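Local structure of ribose-phosphate pyrophosphokinase (Mycobacterium smegmatis, 5MP7) at residues G128-D140 / F145-K157. The protein probably makes phosphoribosyl pyrophosphate, a precursor for nucleotide synthesis, by transferring the pyrophosphoryl group of ATP to ribose 5-phosphate with magnesium as cofactor. Residues are numbered along the deposited sequence; the frame is centred on the assembly and turned at random.
Sequences GADRIVSVDLHTD and FFDGPVDHMRAQK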
loop_
_atom_site.group_PDB
_atom_site.type_symbol
_atom_site.label_atom_id
_atom_site.label_comp_id
_atom_site.label_asym_id
_atom_site.label_seq_id
_atom_site.Cartn_x
_atom_site.Cartn_y
_atom_site.Cartn_z
ATOM N N GLY A 128 -9.932 -48.155 -34.313
ATOM C CA GLY A 128 -9.178 -49.175 -35.070
ATOM C C GLY A 128 -9.397 -50.620 -34.666
ATOM O O GLY A 128 -8.682 -51.495 -35.141
ATOM N N ALA A 129 -10.348 -50.913 -33.787
ATOM C CA ALA A 129 -10.548 -52.293 -33.359
ATOM C C ALA A 129 -11.188 -53.120 -34.472
ATOM O O ALA A 129 -12.105 -52.691 -35.127
ATOM C CB ALA A 129 -11.405 -52.351 -32.112
ATOM N N ASP A 130 -10.701 -54.334 -34.632
ATOM C CA ASP A 130 -11.207 -55.287 -35.587
ATOM C C ASP A 130 -12.154 -56.316 -34.951
ATOM O O ASP A 130 -12.960 -56.907 -35.630
ATOM C CB ASP A 130 -10.013 -55.968 -36.258
ATOM C CG ASP A 130 -9.043 -54.931 -36.932
ATOM O OD1 ASP A 130 -9.550 -54.164 -37.830
ATOM O OD2 ASP A 130 -7.804 -54.890 -36.580
ATOM N N ARG A 131 -12.074 -56.506 -33.649
ATOM C CA ARG A 131 -12.849 -57.510 -32.956
ATOM C C ARG A 131 -13.121 -57.023 -31.531
ATOM O O ARG A 131 -12.352 -56.246 -30.990
ATOM C CB ARG A 131 -12.052 -58.777 -32.921
ATOM C CG ARG A 131 -12.729 -59.921 -32.201
ATOM C CD ARG A 131 -11.879 -61.153 -32.108
ATOM N NE ARG A 131 -11.796 -61.806 -33.415
ATOM C CZ ARG A 131 -10.883 -61.573 -34.352
ATOM N NH1 ARG A 131 -9.882 -60.712 -34.151
ATOM N NH2 ARG A 131 -10.946 -62.259 -35.501
ATOM N N ILE A 132 -14.248 -57.428 -30.965
ATOM C CA ILE A 132 -14.591 -57.166 -29.579
ATOM C C ILE A 132 -14.855 -58.509 -28.885
ATOM O O ILE A 132 -15.530 -59.371 -29.421
ATOM C CB ILE A 132 -15.825 -56.292 -29.475
ATOM C CG1 ILE A 132 -15.506 -54.901 -29.951
ATOM C CG2 ILE A 132 -16.308 -56.201 -28.044
ATOM C CD1 ILE A 132 -16.731 -54.008 -30.030
ATOM N N VAL A 133 -14.298 -58.677 -27.696
ATOM C CA VAL A 133 -14.540 -59.842 -26.856
ATOM C C VAL A 133 -15.125 -59.327 -25.541
ATOM O O VAL A 133 -14.562 -58.423 -24.905
ATOM C CB VAL A 133 -13.258 -60.546 -26.520
ATOM C CG1 VAL A 133 -13.495 -61.635 -25.504
ATOM C CG2 VAL A 133 -12.650 -61.131 -27.780
ATOM N N SER A 134 -16.250 -59.902 -25.130
ATOM C CA SER A 134 -16.908 -59.492 -23.899
ATOM C C SER A 134 -17.507 -60.676 -23.186
ATOM O O SER A 134 -17.667 -61.755 -23.764
ATOM C CB SER A 134 -17.955 -58.457 -24.248
ATOM O OG SER A 134 -18.233 -57.620 -23.146
ATOM N N VAL A 135 -17.847 -60.490 -21.920
ATOM C CA VAL A 135 -18.413 -61.570 -21.135
ATOM C C VAL A 135 -19.794 -61.150 -20.690
ATOM O O VAL A 135 -19.934 -60.106 -20.061
ATOM C CB VAL A 135 -17.561 -61.877 -19.880
ATOM C CG1 VAL A 135 -18.129 -63.083 -19.116
ATOM C CG2 VAL A 135 -16.102 -62.136 -20.263
ATOM N N ASP A 136 -20.781 -62.008 -20.932
ATOM C CA ASP A 136 -22.147 -61.824 -20.447
ATOM C C ASP A 136 -22.721 -60.416 -20.606
ATOM O O ASP A 136 -23.020 -59.688 -19.637
ATOM C CB ASP A 136 -22.327 -62.361 -19.020
ATOM C CG ASP A 136 -22.379 -63.910 -18.966
ATOM O OD1 ASP A 136 -23.044 -64.561 -19.825
ATOM O OD2 ASP A 136 -21.730 -64.499 -18.070
ATOM N N LEU A 137 -22.862 -60.044 -21.871
ATOM C CA LEU A 137 -23.542 -58.829 -22.250
ATOM C C LEU A 137 -24.936 -58.741 -21.622
ATOM O O LEU A 137 -25.631 -59.736 -21.465
ATOM C CB LEU A 137 -23.636 -58.749 -23.763
ATOM C CG LEU A 137 -22.294 -58.738 -24.469
ATOM C CD1 LEU A 137 -22.459 -59.060 -25.935
ATOM C CD2 LEU A 137 -21.604 -57.402 -24.272
ATOM N N HIS A 138 -25.341 -57.525 -21.281
ATOM C CA HIS A 138 -26.651 -57.278 -20.714
ATOM C C HIS A 138 -27.760 -57.823 -21.634
ATOM O O HIS A 138 -28.751 -58.365 -21.146
ATOM C CB HIS A 138 -26.825 -55.778 -20.489
ATOM C CG HIS A 138 -28.133 -55.412 -19.883
ATOM N ND1 HIS A 138 -28.415 -55.645 -18.555
ATOM C CD2 HIS A 138 -29.238 -54.844 -20.416
ATOM C CE1 HIS A 138 -29.640 -55.227 -18.290
ATOM N NE2 HIS A 138 -30.159 -54.732 -19.402
ATOM N N THR A 139 -27.591 -57.639 -22.951
ATOM C CA THR A 139 -28.413 -58.312 -23.968
ATOM C C THR A 139 -27.541 -58.879 -25.049
ATOM O O THR A 139 -26.565 -58.258 -25.439
ATOM C CB THR A 139 -29.416 -57.364 -24.666
ATOM O OG1 THR A 139 -28.820 -56.067 -24.832
ATOM C CG2 THR A 139 -30.745 -57.272 -23.861
ATOM N N ASP A 140 -27.948 -60.031 -25.559
ATOM C CA ASP A 140 -27.212 -60.738 -26.569
ATOM C C ASP A 140 -27.172 -59.954 -27.889
ATOM O O ASP A 140 -26.237 -60.073 -28.659
ATOM C CB ASP A 140 -27.836 -62.121 -26.786
ATOM C CG ASP A 140 -27.934 -62.972 -25.470
ATOM O OD1 ASP A 140 -27.904 -62.392 -24.360
ATOM O OD2 ASP A 140 -28.062 -64.224 -25.555
ATOM N N PHE A 145 -24.177 -54.801 -32.632
ATOM C CA PHE A 145 -23.832 -53.393 -32.653
ATOM C C PHE A 145 -22.515 -53.082 -33.282
ATOM O O PHE A 145 -22.242 -51.937 -33.571
ATOM C CB PHE A 145 -23.822 -52.823 -31.243
ATOM C CG PHE A 145 -25.182 -52.639 -30.635
ATOM C CD1 PHE A 145 -26.348 -52.993 -31.293
ATOM C CD2 PHE A 145 -25.277 -52.117 -29.368
ATOM C CE1 PHE A 145 -27.582 -52.833 -30.687
ATOM C CE2 PHE A 145 -26.500 -51.950 -28.764
ATOM C CZ PHE A 145 -27.665 -52.299 -29.431
ATOM N N PHE A 146 -21.679 -54.082 -33.471
ATOM C CA PHE A 146 -20.320 -53.897 -33.985
ATOM C C PHE A 146 -20.217 -54.525 -35.381
ATOM O O PHE A 146 -20.677 -55.645 -35.582
ATOM C CB PHE A 146 -19.335 -54.540 -33.015
ATOM C CG PHE A 146 -17.906 -54.335 -33.377
ATOM C CD1 PHE A 146 -17.307 -53.101 -33.175
ATOM C CD2 PHE A 146 -17.161 -55.372 -33.922
ATOM C CE1 PHE A 146 -15.985 -52.902 -33.490
ATOM C CE2 PHE A 146 -15.833 -55.179 -34.257
ATOM C CZ PHE A 146 -15.240 -53.945 -34.030
ATOM N N ASP A 147 -19.639 -53.782 -36.333
ATOM C CA ASP A 147 -19.513 -54.251 -37.698
ATOM C C ASP A 147 -18.273 -55.167 -37.834
ATOM O O ASP A 147 -17.256 -54.782 -38.383
ATOM C CB ASP A 147 -19.433 -53.067 -38.661
ATOM C CG ASP A 147 -19.204 -53.513 -40.142
ATOM O OD1 ASP A 147 -19.866 -54.491 -40.616
ATOM O OD2 ASP A 147 -18.364 -52.869 -40.827
ATOM N N GLY A 148 -18.370 -56.376 -37.327
ATOM C CA GLY A 148 -17.216 -57.244 -37.271
ATOM C C GLY A 148 -17.435 -58.334 -36.247
ATOM O O GLY A 148 -18.464 -58.362 -35.598
ATOM N N PRO A 149 -16.468 -59.255 -36.111
ATOM C CA PRO A 149 -16.600 -60.341 -35.137
ATOM C C PRO A 149 -16.739 -59.845 -33.671
ATOM O O PRO A 149 -16.016 -58.947 -33.241
ATOM C CB PRO A 149 -15.294 -61.142 -35.306
ATOM C CG PRO A 149 -14.710 -60.706 -36.614
ATOM C CD PRO A 149 -15.191 -59.313 -36.855
ATOM N N VAL A 150 -17.679 -60.425 -32.942
ATOM C CA VAL A 150 -17.848 -60.165 -31.514
ATOM C C VAL A 150 -17.971 -61.495 -30.806
ATOM O O VAL A 150 -18.973 -62.151 -30.935
ATOM C CB VAL A 150 -19.124 -59.371 -31.211
ATOM C CG1 VAL A 150 -19.324 -59.219 -29.701
ATOM C CG2 VAL A 150 -19.057 -58.020 -31.875
ATOM N N ASP A 151 -16.955 -61.891 -30.066
ATOM C CA ASP A 151 -17.001 -63.149 -29.286
ATOM C C ASP A 151 -17.663 -62.887 -27.945
ATOM O O ASP A 151 -17.120 -62.162 -27.106
ATOM C CB ASP A 151 -15.593 -63.759 -29.159
ATOM C CG ASP A 151 -15.192 -64.592 -30.409
ATOM O OD1 ASP A 151 -15.700 -65.724 -30.548
ATOM O OD2 ASP A 151 -14.384 -64.130 -31.255
ATOM N N HIS A 152 -18.868 -63.414 -27.766
ATOM C CA HIS A 152 -19.664 -63.170 -26.563
ATOM C C HIS A 152 -19.524 -64.365 -25.652
ATOM O O HIS A 152 -20.199 -65.355 -25.825
ATOM C CB HIS A 152 -21.130 -62.952 -26.927
ATOM C CG HIS A 152 -22.052 -62.774 -25.751
ATOM N ND1 HIS A 152 -23.418 -62.753 -25.894
ATOM C CD2 HIS A 152 -21.816 -62.627 -24.423
ATOM C CE1 HIS A 152 -23.988 -62.596 -24.714
ATOM N NE2 HIS A 152 -23.039 -62.526 -23.803
ATOM N N MET A 153 -18.661 -64.244 -24.663
ATOM C CA MET A 153 -18.346 -65.356 -23.759
ATOM C C MET A 153 -19.328 -65.421 -22.615
ATOM O O MET A 153 -19.816 -64.406 -22.113
ATOM C CB MET A 153 -16.911 -65.206 -23.239
ATOM C CG MET A 153 -15.852 -65.172 -24.337
ATOM S SD MET A 153 -15.917 -66.615 -25.447
ATOM C CE MET A 153 -17.016 -66.211 -26.802
ATOM N N ARG A 154 -19.625 -66.638 -22.205
ATOM C CA ARG A 154 -20.584 -66.858 -21.150
ATOM C C ARG A 154 -19.938 -67.460 -19.930
ATOM O O ARG A 154 -19.172 -68.378 -20.043
ATOM C CB ARG A 154 -21.688 -67.788 -21.648
ATOM C CG ARG A 154 -22.922 -67.073 -22.146
ATOM C CD ARG A 154 -22.820 -66.740 -23.605
ATOM N NE ARG A 154 -24.147 -66.406 -24.125
ATOM C CZ ARG A 154 -24.410 -66.171 -25.409
ATOM N NH1 ARG A 154 -23.437 -66.264 -26.343
ATOM N NH2 ARG A 154 -25.653 -65.847 -25.756
ATOM N N ALA A 155 -20.307 -66.964 -18.756
ATOM C CA ALA A 155 -19.829 -67.498 -17.481
ATOM C C ALA A 155 -20.779 -68.550 -16.882
ATOM O O ALA A 155 -20.532 -69.059 -15.800
ATOM C CB ALA A 155 -19.651 -66.346 -16.497
ATOM N N GLN A 156 -21.888 -68.820 -17.565
ATOM C CA GLN A 156 -22.905 -69.721 -17.078
ATOM C C GLN A 156 -22.369 -71.085 -16.640
ATOM O O GLN A 156 -22.700 -71.530 -15.560
ATOM C CB GLN A 156 -23.956 -69.933 -18.145
ATOM C CG GLN A 156 -25.123 -70.750 -17.666
ATOM C CD GLN A 156 -26.146 -70.944 -18.753
ATOM O OE1 GLN A 156 -26.219 -70.191 -19.749
ATOM N NE2 GLN A 156 -26.936 -71.973 -18.587
ATOM N N LYS A 157 -21.605 -71.750 -17.494
ATOM C CA LYS A 157 -21.014 -73.029 -17.148
ATOM C C LYS A 157 -20.149 -72.925 -15.893
ATOM O O LYS A 157 -20.185 -73.802 -15.052
ATOM C CB LYS A 157 -20.184 -73.601 -18.291
ATOM C CG LYS A 157 -21.019 -74.233 -19.396
ATOM C CD LYS A 157 -20.192 -75.246 -20.186
ATOM C CE LYS A 157 -21.035 -76.048 -21.165
ATOM N NZ LYS A 157 -21.115 -75.376 -22.487
#
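I132 and S134 each lend both backbone N and O to residues 149-153, the parallel pattern in which one strand's residue bridges two of its neighbour's. Five main-chain bonds run from I132 N to P149 O through to D136 N and M153 O (2.8 Å), and the strands run nearly parallel. This pairing adds the last strand of the five-stranded parallel sheet in the N-terminal, phosphoribosyltransferase-like half; on its other side strand 131-135 pairs with strand 92-97.

Beyond the strands, D136 continues the connection through its side chain. OD2 accepts the A155 amide at 2.9 Å, on the syn side but 34° out of the carboxylate plane, and also bonds T259 OG1, while OD1 lies against R154 CG.

Two flat rings receive methyl groups on the face carrying I132 and S134. I132 CD1 sits 3.7 Å from the F146 ring centroid, displaced toward the rim, while A129 O lies at the ring's edge. L137 CD1 is more central over H152, 10° off the ring normal. With CG anti to its backbone N, H152 extends from its strand toward L137; R154 CZ lies over the opposite face, toward the rim, 3.5 Å above the plane.

That arginine also forms a salt bridge, NH2 to D140 OD2 at 2.9 Å, its guanidinium nearly perpendicular to the carboxylate (83°).

The imidazole thus lies between a methyl and the off-centre guanidinium. This cation and the nearby carboxylates of D136 and D140 would probably act in opposite senses on its protonation, so the geometry alone does not fix the charge of H152. D136 and R154 tie together the loops leaving both strands, close to H138, a predicted magnesium ligand.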